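Local coordinates for protein lantibiotic dehydratase (Microbispora corallina, PDB 5EHK) that probably dehydrates serine and threonine residues of the NAI-107 precursor peptide, using glutamate delivered by glutamyl-tRNA during lantibiotic biosynthesis, at residues 7-15 against 544-555; 147-158 against 370-380. One frame throughout, in Å; residues are numbered along the deposited sequence.

Contact 1 of 2, residues 7-15 against 544-555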
loop_
_atom_site.group_PDB
_atom_site.type_symbol
_atom_site.label_atom_id
_atom_site.label_comp_id
_atom_site.label_asym_id
_atom_site.label_seq_id
_atom_site.Cartn_x
_atom_site.Cartn_y
_atom_site.Cartn_z
ATOM N N ARG A 7 -22.420 -31.495 -6.210
ATOM C CA ARG A 7 -22.602 -32.936 -6.316
ATOM C C ARG A 7 -21.253 -33.520 -6.727
ATOM O O ARG A 7 -20.673 -33.078 -7.708
ATOM C CB ARG A 7 -23.633 -33.246 -7.409
ATOM C CG ARG A 7 -23.816 -34.743 -7.740
ATOM C CD ARG A 7 -24.581 -34.977 -9.074
ATOM N NE ARG A 7 -25.882 -34.309 -9.131
ATOM C CZ ARG A 7 -27.031 -34.859 -8.749
ATOM N NH1 ARG A 7 -27.038 -36.097 -8.270
ATOM N NH2 ARG A 7 -28.166 -34.160 -8.820
ATOM N N ALA A 8 -20.756 -34.517 -5.998
ATOM C CA ALA A 8 -19.502 -35.186 -6.372
ATOM C C ALA A 8 -19.691 -36.130 -7.558
ATOM O O ALA A 8 -20.806 -36.579 -7.846
ATOM C CB ALA A 8 -18.910 -35.944 -5.186
ATOM N N TRP A 9 -18.600 -36.399 -8.263
ATOM C CA TRP A 9 -18.575 -37.376 -9.357
ATOM C C TRP A 9 -18.782 -38.788 -8.834
ATOM O O TRP A 9 -18.560 -39.047 -7.656
ATOM C CB TRP A 9 -17.218 -37.343 -10.049
ATOM C CG TRP A 9 -17.017 -36.266 -11.050
ATOM C CD1 TRP A 9 -17.842 -35.208 -11.317
ATOM C CD2 TRP A 9 -15.908 -36.146 -11.937
ATOM N NE1 TRP A 9 -17.311 -34.442 -12.332
ATOM C CE2 TRP A 9 -16.115 -34.993 -12.717
ATOM C CE3 TRP A 9 -14.765 -36.909 -12.152
ATOM C CZ2 TRP A 9 -15.222 -34.584 -13.691
ATOM C CZ3 TRP A 9 -13.877 -36.506 -13.119
ATOM C CH2 TRP A 9 -14.110 -35.350 -13.880
ATOM N N ASP A 10 -19.161 -39.714 -9.710
ATOM C CA ASP A 10 -19.286 -41.106 -9.286
ATOM C C ASP A 10 -17.914 -41.675 -8.977
ATOM O O ASP A 10 -17.738 -42.341 -7.957
ATOM C CB ASP A 10 -19.885 -41.985 -10.387
ATOM C CG ASP A 10 -21.357 -41.742 -10.609
ATOM O OD1 ASP A 10 -22.011 -41.142 -9.731
ATOM O OD2 ASP A 10 -21.863 -42.200 -11.655
ATOM N N VAL A 11 -16.944 -41.416 -9.858
ATOM C CA VAL A 11 -15.598 -41.957 -9.686
ATOM C C VAL A 11 -14.699 -40.915 -9.075
ATOM O O VAL A 11 -15.027 -39.722 -9.091
ATOM C CB VAL A 11 -14.971 -42.417 -11.006
ATOM C CG1 VAL A 11 -15.849 -43.458 -11.667
ATOM C CG2 VAL A 11 -14.752 -41.231 -11.929
ATOM N N PHE A 12 -13.571 -41.369 -8.537
ATOM C CA PHE A 12 -12.582 -40.486 -7.955
ATOM C C PHE A 12 -11.226 -41.134 -8.056
ATOM O O PHE A 12 -11.147 -42.318 -8.331
ATOM C CB PHE A 12 -12.924 -40.120 -6.502
ATOM C CG PHE A 12 -13.205 -41.299 -5.604
ATOM C CD1 PHE A 12 -12.185 -42.171 -5.225
ATOM C CD2 PHE A 12 -14.482 -41.510 -5.100
ATOM C CE1 PHE A 12 -12.437 -43.235 -4.387
ATOM C CE2 PHE A 12 -14.738 -42.572 -4.263
ATOM C CZ PHE A 12 -13.713 -43.436 -3.910
ATOM N N MET A 13 -10.157 -40.355 -7.892
ATOM C CA MET A 13 -8.806 -40.901 -7.974
ATOM C C MET A 13 -8.257 -41.110 -6.572
ATOM O O MET A 13 -8.694 -40.461 -5.632
ATOM C CB MET A 13 -7.878 -40.001 -8.796
ATOM C CG MET A 13 -6.560 -40.666 -9.189
ATOM S SD MET A 13 -5.313 -39.588 -9.942
ATOM C CE MET A 13 -4.760 -38.628 -8.527
ATOM N N VAL A 14 -7.310 -42.029 -6.436
ATOM C CA VAL A 14 -6.724 -42.344 -5.146
ATOM C C VAL A 14 -5.236 -42.230 -5.321
ATOM O O VAL A 14 -4.707 -42.693 -6.334
ATOM C CB VAL A 14 -7.042 -43.784 -4.714
ATOM C CG1 VAL A 14 -6.410 -44.080 -3.370
ATOM C CG2 VAL A 14 -8.545 -43.992 -4.658
ATOM N N ARG A 15 -4.578 -41.550 -4.384
ATOM C CA ARG A 15 -3.120 -41.501 -4.345
ATOM C C ARG A 15 -2.700 -42.327 -3.158
ATOM O O ARG A 15 -3.329 -42.245 -2.104
ATOM C CB ARG A 15 -2.598 -40.081 -4.132
ATOM C CG ARG A 15 -3.293 -38.964 -4.885
ATOM C CD ARG A 15 -2.611 -37.637 -4.563
ATOM N NE ARG A 15 -3.142 -36.530 -5.349
ATOM C CZ ARG A 15 -3.828 -35.519 -4.824
ATOM N NH1 ARG A 15 -4.060 -35.465 -3.513
ATOM N NH2 ARG A 15 -4.288 -34.563 -5.606
ATOM N N LEU A 544 -5.847 -45.315 -15.567
ATOM C CA LEU A 544 -7.089 -45.754 -14.947
ATOM C C LEU A 544 -8.259 -45.722 -15.919
ATOM O O LEU A 544 -9.164 -44.899 -15.767
ATOM C CB LEU A 544 -7.394 -44.913 -13.714
ATOM C CG LEU A 544 -6.216 -44.766 -12.760
ATOM C CD1 LEU A 544 -6.602 -43.865 -11.579
ATOM C CD2 LEU A 544 -5.728 -46.155 -12.294
ATOM N N PRO A 545 -8.248 -46.639 -16.903
ATOM C CA PRO A 545 -9.204 -46.717 -18.018
ATOM C C PRO A 545 -10.618 -46.582 -17.489
ATOM O O PRO A 545 -11.486 -45.931 -18.092
ATOM C CB PRO A 545 -8.989 -48.135 -18.552
ATOM C CG PRO A 545 -7.578 -48.450 -18.205
ATOM C CD PRO A 545 -7.377 -47.826 -16.853
ATOM N N ASP A 546 -10.809 -47.224 -16.338
ATOM C CA ASP A 546 -11.961 -47.064 -15.473
ATOM C C ASP A 546 -12.428 -45.594 -15.408
ATOM O O ASP A 546 -13.458 -45.228 -15.989
ATOM C CB ASP A 546 -11.545 -47.518 -14.058
ATOM C CG ASP A 546 -10.146 -48.179 -14.021
ATOM O OD1 ASP A 546 -9.714 -48.771 -15.042
ATOM O OD2 ASP A 546 -9.483 -48.120 -12.964
ATOM N N VAL A 547 -11.630 -44.724 -14.796
ATOM C CA VAL A 547 -12.100 -43.364 -14.536
ATOM C C VAL A 547 -11.906 -42.386 -15.710
ATOM O O VAL A 547 -12.709 -41.463 -15.901
ATOM C CB VAL A 547 -11.522 -42.812 -13.202
ATOM C CG1 VAL A 547 -10.462 -43.747 -12.649
ATOM C CG2 VAL A 547 -10.977 -41.413 -13.372
ATOM N N ASP A 548 -10.863 -42.614 -16.502
ATOM C CA ASP A 548 -10.611 -41.846 -17.722
ATOM C C ASP A 548 -11.854 -41.722 -18.604
ATOM O O ASP A 548 -12.091 -40.682 -19.198
ATOM C CB ASP A 548 -9.491 -42.487 -18.548
ATOM C CG ASP A 548 -8.118 -42.386 -17.877
ATOM O OD1 ASP A 548 -8.035 -42.024 -16.681
ATOM O OD2 ASP A 548 -7.114 -42.688 -18.556
ATOM N N ALA A 549 -12.656 -42.771 -18.709
ATOM C CA ALA A 549 -13.813 -42.691 -19.602
ATOM C C ALA A 549 -14.970 -41.933 -18.959
ATOM O O ALA A 549 -15.733 -41.269 -19.649
ATOM C CB ALA A 549 -14.262 -44.069 -20.020
ATOM N N GLU A 550 -15.094 -42.016 -17.639
ATOM C CA GLU A 550 -16.106 -41.230 -16.955
ATOM C C GLU A 550 -15.656 -39.782 -16.970
ATOM O O GLU A 550 -16.442 -38.883 -17.293
ATOM C CB GLU A 550 -16.351 -41.699 -15.526
ATOM C CG GLU A 550 -17.277 -40.739 -14.793
ATOM C CD GLU A 550 -18.497 -41.388 -14.176
ATOM O OE1 GLU A 550 -18.622 -42.637 -14.207
ATOM O OE2 GLU A 550 -19.336 -40.623 -13.645
ATOM N N SER A 551 -14.384 -39.570 -16.621
ATOM C CA SER A 551 -13.764 -38.247 -16.663
ATOM C C SER A 551 -13.957 -37.537 -18.008
ATOM O O SER A 551 -14.417 -36.393 -18.056
ATOM C CB SER A 551 -12.270 -38.355 -16.345
ATOM O OG SER A 551 -11.634 -37.092 -16.393
ATOM N N ALA A 552 -13.615 -38.214 -19.097
ATOM C CA ALA A 552 -13.719 -37.601 -20.415
ATOM C C ALA A 552 -15.151 -37.255 -20.753
ATOM O O ALA A 552 -15.414 -36.303 -21.482
ATOM C CB ALA A 552 -13.147 -38.490 -21.463
ATOM N N ALA A 553 -16.089 -38.036 -20.239
ATOM C CA ALA A 553 -17.488 -37.821 -20.592
ATOM C C ALA A 553 -18.085 -36.625 -19.864
ATOM O O ALA A 553 -18.879 -35.871 -20.424
ATOM C CB ALA A 553 -18.290 -39.072 -20.313
ATOM N N ARG A 554 -17.723 -36.494 -18.597
ATOM C CA ARG A 554 -18.164 -35.388 -17.760
ATOM C C ARG A 554 -17.575 -34.040 -18.214
ATOM O O ARG A 554 -18.279 -33.019 -18.278
ATOM C CB ARG A 554 -17.799 -35.682 -16.324
ATOM C CG ARG A 554 -18.444 -36.924 -15.837
ATOM C CD ARG A 554 -18.147 -37.097 -14.395
ATOM N NE ARG A 554 -19.115 -37.945 -13.714
ATOM C CZ ARG A 554 -20.385 -37.612 -13.511
ATOM N NH1 ARG A 554 -20.873 -36.455 -13.975
ATOM N NH2 ARG A 554 -21.170 -38.455 -12.849
ATOM N N GLN A 555 -16.280 -34.049 -18.514
ATOM C CA GLN A 555 -15.610 -32.852 -18.990
ATOM C C GLN A 555 -16.138 -32.454 -20.368
ATOM O O GLN A 555 -16.262 -31.263 -20.670
ATOM C CB GLN A 555 -14.081 -33.020 -18.988
ATOM C CG GLN A 555 -13.450 -33.014 -17.600
ATOM C CD GLN A 555 -11.942 -33.183 -17.660
ATOM O OE1 GLN A 555 -11.218 -32.240 -17.970
ATOM N NE2 GLN A 555 -11.458 -34.384 -17.358
#
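Trp9 and Arg554 meet because each first torsion turns the side chain to lie anti to its own carbonyl carbon (chi1 -81° for Trp9, -60° for Arg554), and the arginine then runs extended from CG to NE across the indole. The two side chains run antiparallel alongside one another. Arg554 CD sits over the centre of the pyrrole part of the ring, 3.4 Å from Trp9 CE2, which is a CH-pi contact. Beyond it the guanidinium lies nearly flat on the indole, the planes only 18° apart, and Arg554 CZ is 4.5 Å from the centroid of the five-membered ring of Trp9, giving a cation-pi stack as well. The indole NE1 is hydrogen-bonded to Glu791, while at the far end of the ring Trp9 CH2 comes within 3.9 Å of Ser551 OG.

In the fold this is helix-on-sheet packing: helix 545-556 lies over strand 6-17, whose neighbours are strands 147-155 and 785-792, and the helix itself belongs to the N-terminal lantibiotic dehydratase region. Farther along the strand the interface becomes apolar. Val11 CG2 packs 3.8 Å from Val547 CB and also touches the aliphatic stem of Glu550. Met13 CG meets Leu544 CD1 at 4.0 Å, their side chains nearly perpendicular.

At the polar end of the interface, Arg554 NE forms a hydrogen-bonded salt bridge with Glu550 OE2 at 2.7 Å, one helical turn back, on the anti lone pair and somewhat out of the guanidinium plane; the bond from NH2 to the same oxygen is weak. Asp10 OD2 stands 4.0 Å from Arg554 NH2, a long salt bridge, and 3.6 Å from Glu550 OE2, a close pair of like charges that the arginine probably offsets. The other Asp10 oxygen is held by Arg383.

Contact 2 of 2, residues 147-158 against 370-380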
loop_
_atom_site.group_PDB
_atom_site.type_symbol
_atom_site.label_atom_id
_atom_site.label_comp_id
_atom_site.label_asym_id
_atom_site.label_seq_id
_atom_site.Cartn_x
_atom_site.Cartn_y
_atom_site.Cartn_z
ATOM N N ALA A 147 5.067 -44.001 -4.792
ATOM C CA ALA A 147 3.621 -43.880 -4.663
ATOM C C ALA A 147 2.956 -43.696 -6.012
ATOM O O ALA A 147 3.616 -43.350 -6.995
ATOM C CB ALA A 147 3.273 -42.731 -3.743
ATOM N N GLY A 148 1.646 -43.932 -6.058
ATOM C CA GLY A 148 0.936 -43.909 -7.313
ATOM C C GLY A 148 -0.560 -43.816 -7.158
ATOM O O GLY A 148 -1.043 -43.544 -6.060
ATOM N N VAL A 149 -1.289 -44.077 -8.246
ATOM C CA VAL A 149 -2.723 -43.782 -8.303
ATOM C C VAL A 149 -3.580 -45.017 -8.602
ATOM O O VAL A 149 -3.068 -46.025 -9.091
ATOM C CB VAL A 149 -3.038 -42.714 -9.381
ATOM C CG1 VAL A 149 -2.315 -41.419 -9.056
ATOM C CG2 VAL A 149 -2.601 -43.203 -10.745
ATOM N N SER A 150 -4.880 -44.928 -8.318
ATOM C CA SER A 150 -5.820 -45.996 -8.668
ATOM C C SER A 150 -7.265 -45.492 -8.740
ATOM O O SER A 150 -7.624 -44.470 -8.128
ATOM C CB SER A 150 -5.749 -47.146 -7.660
ATOM O OG SER A 150 -6.203 -46.751 -6.372
ATOM N N GLY A 151 -8.089 -46.217 -9.498
ATOM C CA GLY A 151 -9.521 -45.950 -9.572
ATOM C C GLY A 151 -10.280 -46.194 -8.264
ATOM O O GLY A 151 -9.842 -46.953 -7.393
ATOM N N GLY A 152 -11.415 -45.520 -8.114
ATOM C CA GLY A 152 -12.242 -45.645 -6.929
ATOM C C GLY A 152 -13.641 -45.200 -7.288
ATOM O O GLY A 152 -13.832 -44.506 -8.268
ATOM N N ARG A 153 -14.628 -45.574 -6.491
ATOM C CA ARG A 153 -16.000 -45.268 -6.853
ATOM C C ARG A 153 -16.866 -45.127 -5.629
ATOM O O ARG A 153 -16.624 -45.754 -4.604
ATOM C CB ARG A 153 -16.532 -46.400 -7.726
ATOM C CG ARG A 153 -17.974 -46.270 -8.165
ATOM C CD ARG A 153 -18.329 -47.461 -9.008
ATOM N NE ARG A 153 -17.456 -47.454 -10.175
ATOM C CZ ARG A 153 -17.719 -46.810 -11.306
ATOM N NH1 ARG A 153 -18.853 -46.126 -11.442
ATOM N NH2 ARG A 153 -16.848 -46.864 -12.306
ATOM N N PHE A 154 -17.890 -44.299 -5.741
ATOM C CA PHE A 154 -18.913 -44.265 -4.725
ATOM C C PHE A 154 -19.932 -45.339 -5.060
ATOM O O PHE A 154 -20.267 -45.572 -6.228
ATOM C CB PHE A 154 -19.572 -42.901 -4.648
ATOM C CG PHE A 154 -18.691 -41.844 -4.053
ATOM C CD1 PHE A 154 -18.313 -41.910 -2.719
ATOM C CD2 PHE A 154 -18.260 -40.762 -4.824
ATOM C CE1 PHE A 154 -17.508 -40.930 -2.169
ATOM C CE2 PHE A 154 -17.456 -39.774 -4.275
ATOM C CZ PHE A 154 -17.083 -39.856 -2.947
ATOM N N ASP A 155 -20.413 -45.995 -4.017
ATOM C CA ASP A 155 -21.201 -47.198 -4.152
ATOM C C ASP A 155 -22.187 -47.233 -3.001
ATOM O O ASP A 155 -22.381 -46.223 -2.306
ATOM C CB ASP A 155 -20.260 -48.400 -4.077
ATOM C CG ASP A 155 -20.827 -49.628 -4.739
ATOM O OD1 ASP A 155 -21.786 -49.465 -5.521
ATOM O OD2 ASP A 155 -20.292 -50.740 -4.505
ATOM N N THR A 156 -22.808 -48.390 -2.783
ATOM C CA THR A 156 -23.659 -48.557 -1.615
ATOM C C THR A 156 -22.929 -49.429 -0.604
ATOM O O THR A 156 -23.329 -49.530 0.552
ATOM C CB THR A 156 -25.048 -49.132 -1.995
ATOM O OG1 THR A 156 -24.875 -50.263 -2.856
ATOM C CG2 THR A 156 -25.873 -48.078 -2.742
ATOM N N SER A 157 -21.794 -49.972 -1.026
ATOM C CA SER A 157 -21.024 -50.874 -0.178
ATOM C C SER A 157 -19.533 -50.543 -0.140
ATOM O O SER A 157 -18.863 -50.533 -1.179
ATOM C CB SER A 157 -21.232 -52.318 -0.642
ATOM O OG SER A 157 -20.833 -52.480 -1.997
ATOM N N ALA A 158 -19.011 -50.309 1.061
ATOM C CA ALA A 158 -17.584 -50.050 1.241
ATOM C C ALA A 158 -16.760 -51.238 0.773
ATOM O O ALA A 158 -17.217 -52.376 0.854
ATOM C CB ALA A 158 -17.275 -49.746 2.690
ATOM N N LEU A 370 3.226 -44.561 -11.248
ATOM C CA LEU A 370 2.974 -45.884 -10.731
ATOM C C LEU A 370 1.488 -46.130 -10.608
ATOM O O LEU A 370 0.784 -45.363 -9.962
ATOM C CB LEU A 370 3.583 -46.000 -9.355
ATOM C CG LEU A 370 3.555 -47.412 -8.794
ATOM C CD1 LEU A 370 4.211 -48.367 -9.783
ATOM C CD2 LEU A 370 4.226 -47.447 -7.433
ATOM N N ARG A 371 0.996 -47.201 -11.223
ATOM C CA ARG A 371 -0.391 -47.588 -10.994
ATOM C C ARG A 371 -0.451 -48.555 -9.822
ATOM O O ARG A 371 0.183 -49.617 -9.847
ATOM C CB ARG A 371 -1.056 -48.201 -12.220
ATOM C CG ARG A 371 -2.521 -48.524 -11.966
ATOM C CD ARG A 371 -3.201 -49.020 -13.211
ATOM N NE ARG A 371 -2.536 -50.209 -13.709
ATOM C CZ ARG A 371 -2.784 -51.422 -13.237
ATOM N NH1 ARG A 371 -3.698 -51.579 -12.285
ATOM N NH2 ARG A 371 -2.130 -52.471 -13.720
ATOM N N ILE A 372 -1.166 -48.150 -8.777
ATOM C CA ILE A 372 -1.328 -48.957 -7.579
ATOM C C ILE A 372 -2.418 -50.022 -7.731
ATOM O O ILE A 372 -3.531 -49.718 -8.174
ATOM C CB ILE A 372 -1.670 -48.063 -6.378
ATOM C CG1 ILE A 372 -0.470 -47.185 -6.013
ATOM C CG2 ILE A 372 -2.120 -48.899 -5.185
ATOM C CD1 ILE A 372 0.846 -47.931 -5.778
ATOM N N ASP A 373 -2.092 -51.268 -7.382
ATOM C CA ASP A 373 -3.095 -52.340 -7.323
ATOM C C ASP A 373 -3.884 -52.219 -6.028
ATOM O O ASP A 373 -3.431 -52.629 -4.960
ATOM C CB ASP A 373 -2.443 -53.729 -7.448
ATOM C CG ASP A 373 -3.471 -54.867 -7.484
ATOM O OD1 ASP A 373 -4.683 -54.587 -7.613
ATOM O OD2 ASP A 373 -3.061 -56.047 -7.390
ATOM N N LEU A 374 -5.073 -51.648 -6.142
ATOM C CA LEU A 374 -5.884 -51.301 -4.987
ATOM C C LEU A 374 -7.253 -50.945 -5.509
ATOM O O LEU A 374 -7.404 -50.133 -6.425
ATOM C CB LEU A 374 -5.281 -50.115 -4.228
ATOM C CG LEU A 374 -5.950 -49.450 -3.011
ATOM C CD1 LEU A 374 -5.941 -50.325 -1.749
ATOM C CD2 LEU A 374 -5.266 -48.108 -2.721
ATOM N N GLU A 375 -8.256 -51.584 -4.937
ATOM C CA GLU A 375 -9.618 -51.252 -5.260
ATOM C C GLU A 375 -10.223 -50.554 -4.061
ATOM O O GLU A 375 -10.111 -51.022 -2.934
ATOM C CB GLU A 375 -10.395 -52.499 -5.668
ATOM C CG GLU A 375 -11.793 -52.206 -6.173
ATOM C CD GLU A 375 -12.531 -53.464 -6.613
ATOM O OE1 GLU A 375 -12.011 -54.587 -6.377
ATOM O OE2 GLU A 375 -13.648 -53.318 -7.165
ATOM N N VAL A 376 -10.798 -49.387 -4.303
ATOM C CA VAL A 376 -11.425 -48.639 -3.238
ATOM C C VAL A 376 -12.846 -48.271 -3.598
ATOM O O VAL A 376 -13.115 -47.750 -4.684
ATOM C CB VAL A 376 -10.639 -47.374 -2.886
ATOM C CG1 VAL A 376 -11.439 -46.526 -1.911
ATOM C CG2 VAL A 376 -9.295 -47.738 -2.275
ATOM N N ARG A 377 -13.764 -48.573 -2.692
ATOM C CA ARG A 377 -15.132 -48.143 -2.866
ATOM C C ARG A 377 -15.620 -47.514 -1.590
ATOM O O ARG A 377 -15.295 -47.969 -0.501
ATOM C CB ARG A 377 -16.032 -49.304 -3.282
ATOM C CG ARG A 377 -15.886 -49.655 -4.741
ATOM C CD ARG A 377 -16.461 -51.009 -5.040
ATOM N NE ARG A 377 -16.009 -51.484 -6.341
ATOM C CZ ARG A 377 -16.731 -51.400 -7.450
ATOM N NH1 ARG A 377 -17.948 -50.870 -7.407
ATOM N NH2 ARG A 377 -16.238 -51.854 -8.593
ATOM N N LEU A 378 -16.391 -46.449 -1.723
ATOM C CA LEU A 378 -16.879 -45.773 -0.544
ATOM C C LEU A 378 -18.381 -45.601 -0.691
ATOM O O LEU A 378 -18.878 -45.363 -1.785
ATOM C CB LEU A 378 -16.190 -44.416 -0.388
ATOM C CG LEU A 378 -14.666 -44.336 -0.333
ATOM C CD1 LEU A 378 -14.262 -42.872 -0.400
ATOM C CD2 LEU A 378 -14.110 -44.974 0.944
ATOM N N PRO A 379 -19.113 -45.755 0.417
ATOM C CA PRO A 379 -20.571 -45.675 0.396
ATOM C C PRO A 379 -21.019 -44.254 0.151
ATOM O O PRO A 379 -20.221 -43.330 0.255
ATOM C CB PRO A 379 -20.952 -46.081 1.816
ATOM C CG PRO A 379 -19.798 -45.661 2.641
ATOM C CD PRO A 379 -18.605 -46.000 1.778
ATOM N N GLU A 380 -22.300 -44.091 -0.133
ATOM C CA GLU A 380 -22.871 -42.787 -0.388
ATOM C C GLU A 380 -22.843 -41.828 0.808
ATOM O O GLU A 380 -22.899 -40.616 0.630
ATOM C CB GLU A 380 -24.311 -42.960 -0.888
ATOM C CG GLU A 380 -24.419 -43.641 -2.227
ATOM C CD GLU A 380 -23.811 -42.808 -3.345
ATOM O OE1 GLU A 380 -23.882 -41.552 -3.244
ATOM O OE2 GLU A 380 -23.263 -43.411 -4.308
#
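Phe154 sets the CD1-CE1 side of its ring against Leu378 CB, 4.0 Å from Phe154 CD1, on the face where the ring also meets Phe12 edge-to-face. The backbones beneath run parallel: the axes of strands 147-155 and 374-379 are turned 27° from each other, and Arg153 is bracketed by two partners, giving its N-H to Val376 O and taking Leu378 N on its carbonyl O at 3.0 Å. Asp155 N continues the series to Leu378 O at 2.8 Å.

Val149 repeats the pattern near the other end, with its N 3.0 Å from Leu370 O and its O 2.9 Å from Ile372 N. Arg153 comes four positions after Val149, whereas Arg377 comes six after Arg371, so the second strand absorbs two extra residues in the loop that interrupts strand 366-379.

On the face opposite Phe154, Arg153 and Arg377 run alongside in the same direction, guanidinium planes 32° apart. Arg377 CG stands anti to the carbonyl carbon (chi1 -78°) and the chain extends to NE, bringing NH1 within 3.7 Å of Asp155 OD2, a long salt bridge at the guanidinium edge. Glu375 OE2 accepts from Arg377 NE at 3.1 Å, a salt bridge in the guanidinium plane. With two carboxylates flanking it, Arg377 is probably well compensated, which would soften its closeness to the like-charged Arg153.

In the fold
Strands 6-17 and 147-155 are antiparallel neighbours, so the two contacts, with centres about 11 Å apart, share one piece of sheet. Contact 2 is nested inside the chain loop closed by contact 1. Contact 1 is buried and joins a helix to the sheet mainly through side chains, with no hydrogen bond across; contact 2 is partly buried, joins strand to strand, and rests largely on backbone bonds. Salt-bridge networks occur in both, but an aromatic face takes the arginine only in contact 1. Leu544 of the helix side reaches Val149 and Arg371 of contact 2, and Arg383 pairs with both Asp10 and Glu380, tying the two together.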